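Local coordinates for protein group 3 allergen SMIPP-S Yv6023A04 (Sarcoptes scabiei type hominis, PDB 3H7O) that is an inactivated paralogue of the trypsin-like serine proteases of the scabies mite, keeping the family fold but probably not the peptidase activity, at residues Thr19-Glu24 against Phe46-Glu51; Gln167-Gln172 against Thr192-Ala197; Pro201-Pro204 against Pro208-Phe211. The protein carries 3 engineered substitutions. All coordinates share one frame; numbering follows the deposited sequence.

Interaction 1. Residues Thr19-Glu24 against Phe46-Glu51; sequences TYPGEE and FDQKPE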
# COMPACT_ATOMS: atom_id res chain seq x y z
N THR A 19 7.89 -9.70 4.42
CA THR A 19 7.77 -11.10 4.00
C THR A 19 9.15 -11.69 3.74
O THR A 19 10.13 -10.95 3.65
CB THR A 19 6.91 -11.24 2.73
OG1 THR A 19 7.43 -10.39 1.70
CG2 THR A 19 5.45 -10.85 3.02
N TYR A 20 9.23 -13.01 3.62
CA TYR A 20 10.51 -13.70 3.47
C TYR A 20 10.54 -14.71 2.31
O TYR A 20 10.84 -15.89 2.53
CB TYR A 20 10.93 -14.38 4.78
CG TYR A 20 10.99 -13.43 5.96
CD1 TYR A 20 12.18 -12.79 6.31
CD2 TYR A 20 9.86 -13.17 6.73
CE1 TYR A 20 12.23 -11.92 7.39
CE2 TYR A 20 9.90 -12.30 7.81
CZ TYR A 20 11.09 -11.68 8.13
OH TYR A 20 11.13 -10.81 9.19
N PRO A 21 10.24 -14.26 1.08
CA PRO A 21 10.30 -15.21 -0.03
C PRO A 21 11.74 -15.55 -0.42
O PRO A 21 12.58 -14.66 -0.53
CB PRO A 21 9.59 -14.47 -1.17
CG PRO A 21 9.81 -13.03 -0.87
CD PRO A 21 9.89 -12.90 0.63
N GLY A 22 12.00 -16.85 -0.60
CA GLY A 22 13.30 -17.34 -1.04
C GLY A 22 14.46 -17.03 -0.11
O GLY A 22 15.55 -16.66 -0.57
N GLU A 23 14.22 -17.16 1.19
CA GLU A 23 15.24 -16.92 2.23
C GLU A 23 15.69 -15.45 2.34
O GLU A 23 16.66 -15.15 3.04
CB GLU A 23 16.46 -17.84 2.03
CG GLU A 23 16.15 -19.33 1.97
N GLU A 24 14.98 -14.55 1.67
CA GLU A 24 15.34 -13.13 1.68
C GLU A 24 14.15 -12.26 2.09
O GLU A 24 13.04 -12.43 1.58
CB GLU A 24 15.85 -12.69 0.30
CG GLU A 24 16.45 -11.28 0.28
CD GLU A 24 16.62 -10.72 -1.12
OE1 GLU A 24 15.62 -10.68 -1.88
OE2 GLU A 24 17.75 -10.30 -1.45
N PHE A 46 0.19 -13.08 -1.44
CA PHE A 46 -0.75 -14.12 -1.88
C PHE A 46 -0.24 -15.56 -1.73
O PHE A 46 -1.03 -16.47 -1.48
CB PHE A 46 -1.23 -13.87 -3.32
CG PHE A 46 -0.27 -14.32 -4.38
CD1 PHE A 46 -0.50 -15.49 -5.09
CD2 PHE A 46 0.87 -13.57 -4.68
CE1 PHE A 46 0.39 -15.92 -6.07
CE2 PHE A 46 1.76 -13.98 -5.66
CZ PHE A 46 1.53 -15.16 -6.35
N ASP A 47 1.07 -15.74 -1.86
CA ASP A 47 1.69 -17.06 -1.80
C ASP A 47 2.61 -17.23 -0.58
O ASP A 47 3.44 -18.14 -0.55
CB ASP A 47 2.48 -17.33 -3.08
CG ASP A 47 3.56 -16.27 -3.35
OD1 ASP A 47 3.66 -15.28 -2.58
OD2 ASP A 47 4.32 -16.43 -4.33
N GLN A 48 2.45 -16.36 0.41
CA GLN A 48 3.28 -16.39 1.61
C GLN A 48 2.49 -16.92 2.80
O GLN A 48 1.37 -16.49 3.05
CB GLN A 48 3.81 -14.99 1.93
CG GLN A 48 4.67 -14.38 0.81
CD GLN A 48 5.84 -15.25 0.43
OE1 GLN A 48 6.65 -15.63 1.29
NE2 GLN A 48 5.95 -15.59 -0.85
N LYS A 49 3.09 -17.86 3.53
CA LYS A 49 2.46 -18.43 4.72
C LYS A 49 2.25 -17.32 5.75
O LYS A 49 3.21 -16.63 6.12
CB LYS A 49 3.32 -19.55 5.30
CG LYS A 49 2.53 -20.63 6.02
CD LYS A 49 2.03 -21.68 5.04
N PRO A 50 1.00 -17.14 6.23
CA PRO A 50 0.65 -16.01 7.11
C PRO A 50 1.57 -15.88 8.32
O PRO A 50 1.94 -14.77 8.71
CB PRO A 50 -0.78 -16.34 7.55
CG PRO A 50 -1.32 -17.20 6.46
CD PRO A 50 -0.15 -18.02 5.99
N GLU A 51 1.96 -17.02 8.89
CA GLU A 51 2.79 -17.08 10.09
C GLU A 51 4.22 -16.55 9.88
O GLU A 51 4.96 -16.38 10.84
CB GLU A 51 2.81 -18.50 10.66
CG GLU A 51 1.47 -18.99 11.25
CD GLU A 51 0.40 -19.28 10.19
OE1 GLU A 51 0.74 -19.61 9.03
OE2 GLU A 51 -0.80 -19.19 10.54
O HOH W 1 6.90 -14.53 3.78
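Gln48 starts toward Pro21 with CG anti to its own carbonyl carbon (chi1 -59°), and a bend at chi2 (-57°) folds the chain so that the carboxamide lies beside Pro21, while CG passes the methyl of Thr19. Two methylene groups followed by a flat amide suit this place: the aliphatic part can touch apolar atoms while the amide serves two polar partners. Pro21 meets the amide with CB, 3.8 Å from Gln48 NE2. Thr19 adds its methyl group, CG2 resting 4.2 Å from Gln48 CG. These are ordinary van der Waals contacts, and the polar link between the segments runs through a water molecule. This water donates to Gln48 OE1 (2.7 Å) and accepts from the backbone N of Tyr20 (2.8 Å). The other end of the amide is held from within its own loop, where Gln48 NE2 donates to Asp47 OD1 (2.9 Å) along a fairly straight path, N-H...O 158°. The acceptor lies close to the amide plane, but the amide comes in from above the carboxylate plane. Gripped at both ends, the carboxamide is fixed in rotation: NE2, turned to the carboxylate, an acceptor, leaves the carbonyl end OE1 facing the water, which donates to it. The contact joins two loops of the six-stranded barrel. Residues 19-24 form the turn from strand 14-19 into strand 26-32, where Thr19 pairs with Leu26, whereas residues 46-51 lead from the short helix 42-45 into strand 54-57.

Interaction 2. Residues Gln167-Gln172 against Thr192-Ala197; sequences QVFCAQ and TLVGVA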
# COMPACT_ATOMS: atom_id res chain seq x y z
N GLN A 167 -10.82 -1.36 -11.76
CA GLN A 167 -10.77 -0.99 -10.35
C GLN A 167 -9.46 -0.29 -9.96
O GLN A 167 -8.91 -0.53 -8.88
CB GLN A 167 -11.03 -2.21 -9.47
CG GLN A 167 -12.46 -2.75 -9.54
CD GLN A 167 -12.73 -3.58 -10.78
OE1 GLN A 167 -11.85 -4.27 -11.28
NE2 GLN A 167 -13.97 -3.53 -11.26
N VAL A 168 -8.96 0.57 -10.84
CA VAL A 168 -7.74 1.33 -10.58
C VAL A 168 -7.92 2.82 -10.90
O VAL A 168 -8.87 3.21 -11.58
CB VAL A 168 -6.50 0.77 -11.34
CG1 VAL A 168 -6.20 -0.68 -10.94
CG2 VAL A 168 -6.66 0.91 -12.86
N PHE A 169 -7.02 3.64 -10.37
CA PHE A 169 -6.83 4.99 -10.88
C PHE A 169 -5.33 5.25 -11.00
O PHE A 169 -4.51 4.51 -10.44
CB PHE A 169 -7.52 6.06 -10.00
CG PHE A 169 -6.89 6.25 -8.65
CD1 PHE A 169 -7.34 5.51 -7.55
CD2 PHE A 169 -5.88 7.18 -8.46
CE1 PHE A 169 -6.77 5.69 -6.29
CE2 PHE A 169 -5.29 7.36 -7.20
CZ PHE A 169 -5.74 6.62 -6.12
N CYS A 170 -4.99 6.28 -11.76
CA CYS A 170 -3.59 6.63 -11.96
C CYS A 170 -3.29 8.03 -11.43
O CYS A 170 -4.16 8.90 -11.42
CB CYS A 170 -3.23 6.54 -13.44
SG CYS A 170 -3.43 4.89 -14.14
N ALA A 171 -2.05 8.22 -11.01
CA ALA A 171 -1.60 9.51 -10.50
C ALA A 171 -0.10 9.68 -10.78
O ALA A 171 0.63 8.69 -10.90
CB ALA A 171 -1.89 9.62 -9.01
N GLN A 172 0.34 10.93 -10.88
CA GLN A 172 1.73 11.21 -11.24
C GLN A 172 2.19 12.58 -10.74
O GLN A 172 1.40 13.52 -10.67
CB GLN A 172 1.92 11.11 -12.76
CG GLN A 172 3.38 11.02 -13.22
CD GLN A 172 3.52 10.60 -14.67
OE1 GLN A 172 2.57 10.69 -15.45
NE2 GLN A 172 4.71 10.16 -15.05
N THR A 192 -8.75 9.67 4.53
CA THR A 192 -9.53 8.67 3.81
C THR A 192 -8.67 7.91 2.80
O THR A 192 -8.07 8.50 1.90
CB THR A 192 -10.75 9.29 3.09
OG1 THR A 192 -11.62 9.90 4.05
CG2 THR A 192 -11.54 8.24 2.31
N LEU A 193 -8.62 6.60 2.98
CA LEU A 193 -7.85 5.70 2.13
C LEU A 193 -8.55 5.52 0.78
O LEU A 193 -9.55 4.81 0.68
CB LEU A 193 -7.70 4.36 2.83
CG LEU A 193 -6.71 3.33 2.31
CD1 LEU A 193 -5.28 3.86 2.37
CD2 LEU A 193 -6.85 2.07 3.15
N VAL A 194 -8.00 6.14 -0.26
CA VAL A 194 -8.63 6.09 -1.59
C VAL A 194 -7.94 5.09 -2.52
O VAL A 194 -8.55 4.59 -3.46
CB VAL A 194 -8.73 7.49 -2.25
CG1 VAL A 194 -9.54 8.43 -1.35
CG2 VAL A 194 -7.36 8.07 -2.53
N GLY A 195 -6.67 4.80 -2.24
CA GLY A 195 -5.91 3.87 -3.07
C GLY A 195 -4.93 2.99 -2.30
O GLY A 195 -4.52 3.32 -1.19
N VAL A 196 -4.59 1.86 -2.92
CA VAL A 196 -3.49 1.01 -2.49
C VAL A 196 -2.57 0.94 -3.70
O VAL A 196 -3.00 0.52 -4.78
CB VAL A 196 -3.96 -0.42 -2.13
CG1 VAL A 196 -2.78 -1.32 -1.80
CG2 VAL A 196 -4.94 -0.38 -0.95
N ALA A 197 -1.31 1.36 -3.54
CA ALA A 197 -0.38 1.40 -4.67
C ALA A 197 -0.20 0.04 -5.33
O ALA A 197 -0.01 -0.98 -4.65
CB ALA A 197 0.96 1.99 -4.25
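Apolar packing centres on Phe169, whose ring reaches from strand 168-172 across to Val194. Its chi1 of 69° places CG between the backbone N and the carbonyl carbon, and this carries the ring past strand 209-213 to the next strand but one, 192-197. There CZ meets Val194 CG2 at 4.2 Å, the two side chains crossing at about a right angle. A large flat group suits the place, since it can span two strands that do not pair with each other. The backbone of 192-197 is touched by the ring edge: Phe169 CE1 lies 3.8 Å from Gly195 CA, and with no side chain at Gly195 the edge can come this close. Val194 and Gly195 together face Thr187 on strand 186-189, a classic beta bulge in the seven-stranded antiparallel sheet that forms the second half of the trypsin-like fold. The polar element is slight. The carbonyl Val194 O sits near the ring plane, 3.5 Å from Phe169 CE1, where the positive rim of an aromatic ring favours an oxygen. Aromatic packing extends the contact to the strand between the two, as the ring of Phe169 meets that of Phe211 on strand 209-213 with nearly parallel planes.

Interaction 3. Residues Pro201-Pro204 against Pro208-Phe211; sequences PKRP and PEVF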
# COMPACT_ATOMS: atom_id res chain seq x y z
N PRO A 201 6.54 -3.95 -12.70
CA PRO A 201 7.97 -3.91 -13.01
C PRO A 201 8.28 -3.66 -14.49
O PRO A 201 9.31 -3.06 -14.81
CB PRO A 201 8.47 -5.31 -12.59
CG PRO A 201 7.23 -6.15 -12.45
CD PRO A 201 6.17 -5.20 -12.00
N LYS A 202 7.40 -4.11 -15.38
CA LYS A 202 7.64 -4.00 -16.82
C LYS A 202 7.04 -2.74 -17.45
O LYS A 202 7.02 -2.59 -18.67
CB LYS A 202 7.15 -5.26 -17.55
CG LYS A 202 7.99 -6.49 -17.24
CD LYS A 202 7.37 -7.76 -17.80
CE LYS A 202 8.17 -8.99 -17.37
NZ LYS A 202 8.19 -9.17 -15.88
N ARG A 203 6.56 -1.82 -16.61
CA ARG A 203 5.93 -0.58 -17.07
C ARG A 203 6.87 0.27 -17.93
O ARG A 203 8.10 0.19 -17.78
CB ARG A 203 5.41 0.23 -15.89
CG ARG A 203 6.47 1.01 -15.13
CD ARG A 203 5.88 1.56 -13.86
NE ARG A 203 6.57 2.78 -13.42
CZ ARG A 203 6.40 3.33 -12.22
NH1 ARG A 203 5.59 2.78 -11.33
NH2 ARG A 203 7.06 4.44 -11.92
N PRO A 204 6.31 1.07 -18.85
CA PRO A 204 7.17 1.87 -19.72
C PRO A 204 7.78 3.04 -18.98
O PRO A 204 7.27 3.46 -17.95
CB PRO A 204 6.21 2.38 -20.80
CG PRO A 204 4.94 1.63 -20.61
CD PRO A 204 4.89 1.27 -19.17
N PRO A 208 2.62 6.75 -15.54
CA PRO A 208 2.06 7.18 -14.26
C PRO A 208 2.05 6.03 -13.27
O PRO A 208 2.18 4.87 -13.67
CB PRO A 208 0.61 7.57 -14.61
CG PRO A 208 0.55 7.63 -16.11
CD PRO A 208 1.60 6.69 -16.60
N GLU A 209 1.90 6.35 -11.99
CA GLU A 209 1.72 5.33 -10.96
C GLU A 209 0.28 4.82 -11.01
O GLU A 209 -0.64 5.56 -11.35
CB GLU A 209 2.05 5.90 -9.58
CG GLU A 209 3.47 6.47 -9.43
CD GLU A 209 4.58 5.43 -9.64
OE1 GLU A 209 4.34 4.22 -9.43
OE2 GLU A 209 5.71 5.83 -9.99
N VAL A 210 0.11 3.54 -10.69
CA VAL A 210 -1.22 2.92 -10.68
C VAL A 210 -1.60 2.52 -9.26
O VAL A 210 -0.76 2.00 -8.51
CB VAL A 210 -1.32 1.70 -11.63
CG1 VAL A 210 -2.72 1.05 -11.58
CG2 VAL A 210 -1.01 2.13 -13.06
N PHE A 211 -2.86 2.75 -8.92
CA PHE A 211 -3.37 2.48 -7.58
C PHE A 211 -4.66 1.70 -7.70
O PHE A 211 -5.53 2.05 -8.49
CB PHE A 211 -3.64 3.79 -6.84
CG PHE A 211 -2.42 4.65 -6.67
CD1 PHE A 211 -1.61 4.51 -5.55
CD2 PHE A 211 -2.06 5.58 -7.65
CE1 PHE A 211 -0.46 5.28 -5.40
CE2 PHE A 211 -0.91 6.36 -7.51
CZ PHE A 211 -0.12 6.21 -6.38
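Glu209 OE2 receives Arg203 NH2 at 2.7 Å across the contact, and the backbone N of Leu178 also donates to it; a bound glycerol, probably from the crystallisation liquor, adds a weak third bond and takes a hydrogen bond from Arg203 NH2 as well. The second carboxylate oxygen is taken up too, with Arg203 NH1 2.7 Å from Glu209 OE1. The salt bridge is therefore end-on and two-pronged, each terminal nitrogen of the guanidinium serving its own oxygen. It is not flat, however. The two planes are turned 61° against each other, and both nitrogens approach from above the carboxylate plane. Accordingly the bonds are short but bent, with an N-H...O angle of 142° at OE2. Arginine suits its place because its long side chain, extended from CG to NE after a chi1 of 78°, spans the gap between an exposed loop and a buried strand. Glu209 starts away from the loop, and its bend at chi2 brings the carboxylate back to the guanidinium. Arg203 packs on Tyr159 of helix 152-159 and on Ser177, which Glu209 also touches. In active trypsin-like proteases the connection between the strands equivalent to 192-197 and 209-213 helps to line the primary specificity (S1) pocket, so the pair probably occupies the corresponding region here. Charge compensation is probably what makes the buried carboxylate tolerable: two guanidinium nitrogens and a backbone N-H would favour its ionised form, while the carboxylate in turn should hold the arginine in place and moderate its positive charge.

In the fold
Interaction 2 is the buried contact of the three, its centre about 9 Å from the centre of the chain, and its chemistry is correspondingly apolar. The centres of interactions 1 and 3 lie further out, about 17 and 14 Å from that of the chain, and these contacts depend on polar groups: a water bridge between two loops in the first, a direct salt bridge in the other. Interactions 2 and 3 share one sheet, in which strand 209-213 pairs with both 168-172 and 192-197; they touch through backbone bonds such as Phe169 O to Phe211 N, 2.9 Å. Interaction 1 belongs to the other barrel, with its nearest atoms about 12 Å from either of them.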